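Two-component insecticidal protein 16 kDa unit (Alcaligenes faecalis, PDB 5V3S) is the aegerolysin-family unit of a two-component insecticidal protein that kills corn rootworm, probably by a mechanism similar to that of Cry34Ab1/Cry35Ab1. Local coordinates at residues E77-L89 / V96-S108. Residues are numbered along the deposited sequence; the frame is centred on the assembly and turned at random.
Sequences ENASSGTEGGFSL and VFEYYWDCPWSGS
Tyr100 OH donates to Glu84 OE2 in the plane of the tyrosine ring, at 2.4 Å, a distance so short that its exact value is doubtful. Both belong to an antiparallel beta hairpin, 83-91 with 94-103, within one sheet of the aegerolysin beta-sandwich, in which Thr83, Gly85 and Phe87 exchange paired N-H...O bonds with Cys103, Trp101 and Tyr99. Glu84 OE2 also forms a salt bridge to Arg39, which probably eases the closeness of Asp102, its carboxylate stacked on that of Glu84 with the planes 24° apart. Farther along, a water links Ser88 OG to Glu98 OE2.

On the face turned to the second sheet, Trp101 NE1 donates to Thr83 OG1 at 3.0 Å, almost straight at 169° and near the indole plane. Thr83 OG1 also bonds to Ser73 OG, which suits a buried hydroxyl. With chi1 at 66°, CG of Trp101 sits between its backbone N and carbonyl carbon, and the indole folds over the neighbouring strand: Gly85 CA makes a CH-pi contact with the six-membered ring, 4.0 Å from its centroid. Side-chainless Gly85 permits this approach; Gly86, its CA under CZ3, has no side chain to press on Tyr99 O.

Beyond it, Phe87 CD1 meets the indole edge at CZ3, and its ring clusters obliquely with Phe97, both apolar and suited to an interior where Ile22 and Ile24 pack on Phe87, and with Tyr99, whose hydroxyl bonds to Asp111. A classic beta bulge, with Val96 and Phe97 both opposite Leu89, interrupts the pairing toward the hairpin turn; Leu89 CB lies over one face of the Phe97 ring, 4.1 Å from its centroid.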
loop_
_atom_site.group_PDB
_atom_site.type_symbol
_atom_site.label_atom_id
_atom_site.label_comp_id
_atom_site.label_asym_id
_atom_site.label_seq_id
_atom_site.Cartn_x
_atom_site.Cartn_y
_atom_site.Cartn_z
ATOM N N GLU A 77 -18.277 1.075 -7.294
ATOM C CA GLU A 77 -19.420 1.182 -8.200
ATOM C C GLU A 77 -20.668 1.847 -7.559
ATOM O O GLU A 77 -21.206 1.360 -6.566
ATOM C CB GLU A 77 -19.748 -0.220 -8.773
ATOM C CG GLU A 77 -19.933 -1.319 -7.723
ATOM C CD GLU A 77 -18.637 -1.789 -7.050
ATOM O OE1 GLU A 77 -17.561 -1.348 -7.450
ATOM O OE2 GLU A 77 -18.694 -2.609 -6.116
ATOM N N ASN A 78 -21.124 2.945 -8.167
ATOM C CA ASN A 78 -22.295 3.740 -7.727
ATOM C C ASN A 78 -22.247 4.158 -6.290
ATOM O O ASN A 78 -23.203 3.960 -5.534
ATOM C CB ASN A 78 -23.617 3.011 -7.979
ATOM C CG ASN A 78 -24.235 3.397 -9.295
ATOM O OD1 ASN A 78 -24.343 4.584 -9.613
ATOM N ND2 ASN A 78 -24.647 2.404 -10.072
ATOM N N ALA A 79 -21.131 4.748 -5.915
ATOM C CA ALA A 79 -20.974 5.177 -4.560
ATOM C C ALA A 79 -19.825 6.148 -4.485
ATOM O O ALA A 79 -20.030 7.372 -4.621
ATOM C CB ALA A 79 -20.762 3.974 -3.640
ATOM N N SER A 80 -18.608 5.608 -4.355
ATOM C CA SER A 80 -17.545 6.355 -3.689
ATOM C C SER A 80 -16.801 7.418 -4.483
ATOM O O SER A 80 -16.528 7.299 -5.692
ATOM C CB SER A 80 -16.518 5.410 -3.050
ATOM O OG SER A 80 -15.524 5.073 -3.957
ATOM N N SER A 81 -16.474 8.455 -3.718
ATOM C CA SER A 81 -15.404 9.386 -4.005
ATOM C C SER A 81 -14.080 8.637 -3.948
ATOM O O SER A 81 -13.332 8.825 -2.991
ATOM C CB SER A 81 -15.411 10.534 -2.960
ATOM O OG SER A 81 -14.282 11.405 -3.069
ATOM N N GLY A 82 -13.812 7.789 -4.951
ATOM C CA GLY A 82 -12.491 7.251 -5.190
ATOM C C GLY A 82 -12.061 6.265 -4.104
ATOM O O GLY A 82 -12.858 5.421 -3.672
ATOM N N THR A 83 -10.773 6.316 -3.759
ATOM C CA THR A 83 -10.217 5.483 -2.687
ATOM C C THR A 83 -9.408 6.337 -1.719
ATOM O O THR A 83 -8.680 7.261 -2.102
ATOM C CB THR A 83 -9.447 4.238 -3.224
ATOM O OG1 THR A 83 -8.819 3.556 -2.151
ATOM C CG2 THR A 83 -8.404 4.607 -4.236
ATOM N N GLU A 84 -9.560 6.037 -0.448
ATOM C CA GLU A 84 -8.854 6.714 0.636
ATOM C C GLU A 84 -8.670 5.673 1.724
ATOM O O GLU A 84 -9.618 5.075 2.215
ATOM C CB GLU A 84 -9.488 8.008 1.150
ATOM C CG GLU A 84 -8.824 8.500 2.447
ATOM C CD GLU A 84 -9.538 9.696 3.081
ATOM O OE1 GLU A 84 -10.741 9.844 2.785
ATOM O OE2 GLU A 84 -8.910 10.452 3.862
ATOM N N GLY A 85 -7.413 5.481 2.117
ATOM C CA GLY A 85 -7.141 4.411 3.117
ATOM C C GLY A 85 -5.672 4.394 3.494
ATOM O O GLY A 85 -4.878 5.297 3.119
ATOM N N GLY A 86 -5.288 3.266 4.129
ATOM C CA GLY A 86 -3.914 3.076 4.576
ATOM C C GLY A 86 -3.686 1.681 5.141
ATOM O O GLY A 86 -4.612 0.842 5.285
ATOM N N PHE A 87 -2.409 1.431 5.509
ATOM C CA PHE A 87 -2.005 0.180 6.140
ATOM C C PHE A 87 -0.625 0.396 6.706
ATOM O O PHE A 87 0.069 1.348 6.340
ATOM C CB PHE A 87 -1.980 -1.039 5.179
ATOM C CG PHE A 87 -0.995 -0.920 4.049
ATOM C CD1 PHE A 87 -1.345 -0.211 2.882
ATOM C CD2 PHE A 87 0.339 -1.456 4.166
ATOM C CE1 PHE A 87 -0.444 -0.079 1.879
ATOM C CE2 PHE A 87 1.255 -1.313 3.093
ATOM C CZ PHE A 87 0.826 -0.596 1.968
ATOM N N SER A 88 -0.180 -0.567 7.480
ATOM C CA SER A 88 1.081 -0.539 8.212
ATOM C C SER A 88 1.841 -1.837 7.985
ATOM O O SER A 88 1.286 -2.858 7.647
ATOM C CB SER A 88 0.920 -0.249 9.725
ATOM O OG SER A 88 0.211 1.000 9.991
ATOM N N LEU A 89 3.151 -1.749 8.069
ATOM C CA LEU A 89 3.924 -3.014 7.892
ATOM C C LEU A 89 4.791 -3.146 9.095
ATOM O O LEU A 89 5.425 -2.192 9.527
ATOM C CB LEU A 89 4.857 -2.964 6.738
ATOM C CG LEU A 89 5.556 -4.239 6.317
ATOM C CD1 LEU A 89 4.647 -5.224 5.688
ATOM C CD2 LEU A 89 6.679 -3.923 5.377
ATOM N N VAL A 96 7.521 -0.836 10.995
ATOM C CA VAL A 96 8.492 -0.415 10.031
ATOM C C VAL A 96 7.996 0.851 9.292
ATOM O O VAL A 96 8.740 1.842 9.254
ATOM C CB VAL A 96 8.787 -1.564 9.099
ATOM C CG1 VAL A 96 9.726 -1.138 7.970
ATOM C CG2 VAL A 96 9.332 -2.722 9.968
ATOM N N PHE A 97 6.780 0.826 8.776
ATOM C CA PHE A 97 6.155 2.046 8.096
ATOM C C PHE A 97 4.644 2.073 8.189
ATOM O O PHE A 97 3.987 1.107 8.499
ATOM C CB PHE A 97 6.578 2.285 6.642
ATOM C CG PHE A 97 6.026 1.303 5.603
ATOM C CD1 PHE A 97 4.743 1.351 5.147
ATOM C CD2 PHE A 97 6.859 0.339 5.009
ATOM C CE1 PHE A 97 4.284 0.487 4.152
ATOM C CE2 PHE A 97 6.414 -0.510 4.046
ATOM C CZ PHE A 97 5.097 -0.452 3.610
ATOM N N GLU A 98 4.127 3.264 8.017
ATOM C CA GLU A 98 2.700 3.530 7.909
ATOM C C GLU A 98 2.544 4.188 6.553
ATOM O O GLU A 98 3.405 5.027 6.139
ATOM C CB GLU A 98 2.225 4.451 9.007
ATOM C CG GLU A 98 2.255 3.772 10.388
ATOM C CD GLU A 98 2.153 4.773 11.522
ATOM O OE1 GLU A 98 2.580 5.946 11.414
ATOM O OE2 GLU A 98 1.569 4.387 12.479
ATOM N N TYR A 99 1.551 3.697 5.783
ATOM C CA TYR A 99 1.270 4.312 4.511
ATOM C C TYR A 99 -0.197 4.818 4.460
ATOM O O TYR A 99 -1.072 4.223 5.079
ATOM C CB TYR A 99 1.547 3.318 3.376
ATOM C CG TYR A 99 1.407 3.949 2.015
ATOM C CD1 TYR A 99 2.295 4.999 1.607
ATOM C CD2 TYR A 99 0.365 3.571 1.180
ATOM C CE1 TYR A 99 2.133 5.588 0.342
ATOM C CE2 TYR A 99 0.240 4.102 -0.059
ATOM C CZ TYR A 99 1.108 5.126 -0.466
ATOM O OH TYR A 99 0.855 5.676 -1.706
ATOM N N TYR A 100 -0.444 5.883 3.703
ATOM C CA TYR A 100 -1.811 6.500 3.609
ATOM C C TYR A 100 -1.931 7.141 2.278
ATOM O O TYR A 100 -0.934 7.666 1.734
ATOM C CB TYR A 100 -2.038 7.563 4.749
ATOM C CG TYR A 100 -3.221 8.523 4.528
ATOM C CD1 TYR A 100 -4.495 8.104 4.782
ATOM C CD2 TYR A 100 -3.055 9.816 3.963
ATOM C CE1 TYR A 100 -5.608 8.874 4.509
ATOM C CE2 TYR A 100 -4.169 10.628 3.725
ATOM C CZ TYR A 100 -5.453 10.129 4.029
ATOM O OH TYR A 100 -6.577 10.852 3.816
ATOM N N TRP A 101 -3.117 7.004 1.669
ATOM C CA TRP A 101 -3.398 7.607 0.375
ATOM C C TRP A 101 -4.820 8.231 0.393
ATOM O O TRP A 101 -5.678 7.811 1.139
ATOM C CB TRP A 101 -3.265 6.565 -0.748
ATOM C CG TRP A 101 -4.289 5.483 -0.679
ATOM C CD1 TRP A 101 -5.528 5.498 -1.250
ATOM C CD2 TRP A 101 -4.206 4.240 0.025
ATOM N NE1 TRP A 101 -6.209 4.382 -0.952
ATOM C CE2 TRP A 101 -5.420 3.575 -0.165
ATOM C CE3 TRP A 101 -3.189 3.581 0.717
ATOM C CZ2 TRP A 101 -5.683 2.316 0.396
ATOM C CZ3 TRP A 101 -3.461 2.353 1.282
ATOM C CH2 TRP A 101 -4.671 1.710 1.070
ATOM N N ASP A 102 -4.992 9.270 -0.415
ATOM C CA ASP A 102 -6.270 9.903 -0.561
ATOM C C ASP A 102 -6.338 10.245 -2.005
ATOM O O ASP A 102 -5.618 11.114 -2.458
ATOM C CB ASP A 102 -6.385 11.104 0.379
ATOM C CG ASP A 102 -7.738 11.789 0.235
ATOM O OD1 ASP A 102 -8.707 11.093 -0.134
ATOM O OD2 ASP A 102 -7.808 12.997 0.472
ATOM N N CYS A 103 -7.103 9.464 -2.753
ATOM C CA CYS A 103 -7.238 9.568 -4.183
ATOM C C CYS A 103 -8.740 9.724 -4.507
ATOM O O CYS A 103 -9.450 8.754 -4.807
ATOM C CB CYS A 103 -6.689 8.320 -4.838
ATOM S SG CYS A 103 -5.028 7.932 -4.226
ATOM N N PRO A 104 -9.206 10.952 -4.408
ATOM C CA PRO A 104 -10.631 11.266 -4.450
ATOM C C PRO A 104 -11.180 11.251 -5.865
ATOM O O PRO A 104 -10.410 11.331 -6.808
ATOM C CB PRO A 104 -10.671 12.660 -3.927
ATOM C CG PRO A 104 -9.431 13.270 -4.491
ATOM C CD PRO A 104 -8.379 12.167 -4.334
ATOM N N TRP A 105 -12.485 11.071 -5.979
ATOM C CA TRP A 105 -13.159 11.067 -7.273
ATOM C C TRP A 105 -12.947 12.427 -7.983
ATOM O O TRP A 105 -12.567 12.456 -9.153
ATOM C CB TRP A 105 -14.647 10.691 -7.078
ATOM C CG TRP A 105 -15.509 10.798 -8.282
ATOM C CD1 TRP A 105 -16.748 11.378 -8.348
ATOM C CD2 TRP A 105 -15.211 10.330 -9.606
ATOM N NE1 TRP A 105 -17.243 11.290 -9.625
ATOM C CE2 TRP A 105 -16.321 10.659 -10.421
ATOM C CE3 TRP A 105 -14.114 9.668 -10.185
ATOM C CZ2 TRP A 105 -16.366 10.350 -11.783
ATOM C CZ3 TRP A 105 -14.159 9.359 -11.535
ATOM C CH2 TRP A 105 -15.280 9.700 -12.321
ATOM N N SER A 106 -13.133 13.529 -7.251
ATOM C CA SER A 106 -12.879 14.875 -7.770
ATOM C C SER A 106 -11.924 15.557 -6.807
ATOM O O SER A 106 -12.299 15.908 -5.673
ATOM C CB SER A 106 -14.189 15.694 -7.904
ATOM O OG SER A 106 -15.261 14.901 -8.411
ATOM N N GLY A 107 -10.674 15.697 -7.235
ATOM C CA GLY A 107 -9.649 16.304 -6.400
ATOM C C GLY A 107 -8.266 15.788 -6.749
ATOM O O GLY A 107 -8.097 14.991 -7.662
ATOM N N SER A 108 -7.272 16.247 -6.009
ATOM C CA SER A 108 -5.893 15.857 -6.281
ATOM C C SER A 108 -5.515 14.677 -5.386
ATOM O O SER A 108 -5.862 14.662 -4.193
ATOM C CB SER A 108 -4.934 17.023 -6.048
ATOM O OG SER A 108 -5.393 17.856 -5.001
HETATM O O HOH W 1 0.107 1.894 12.649
#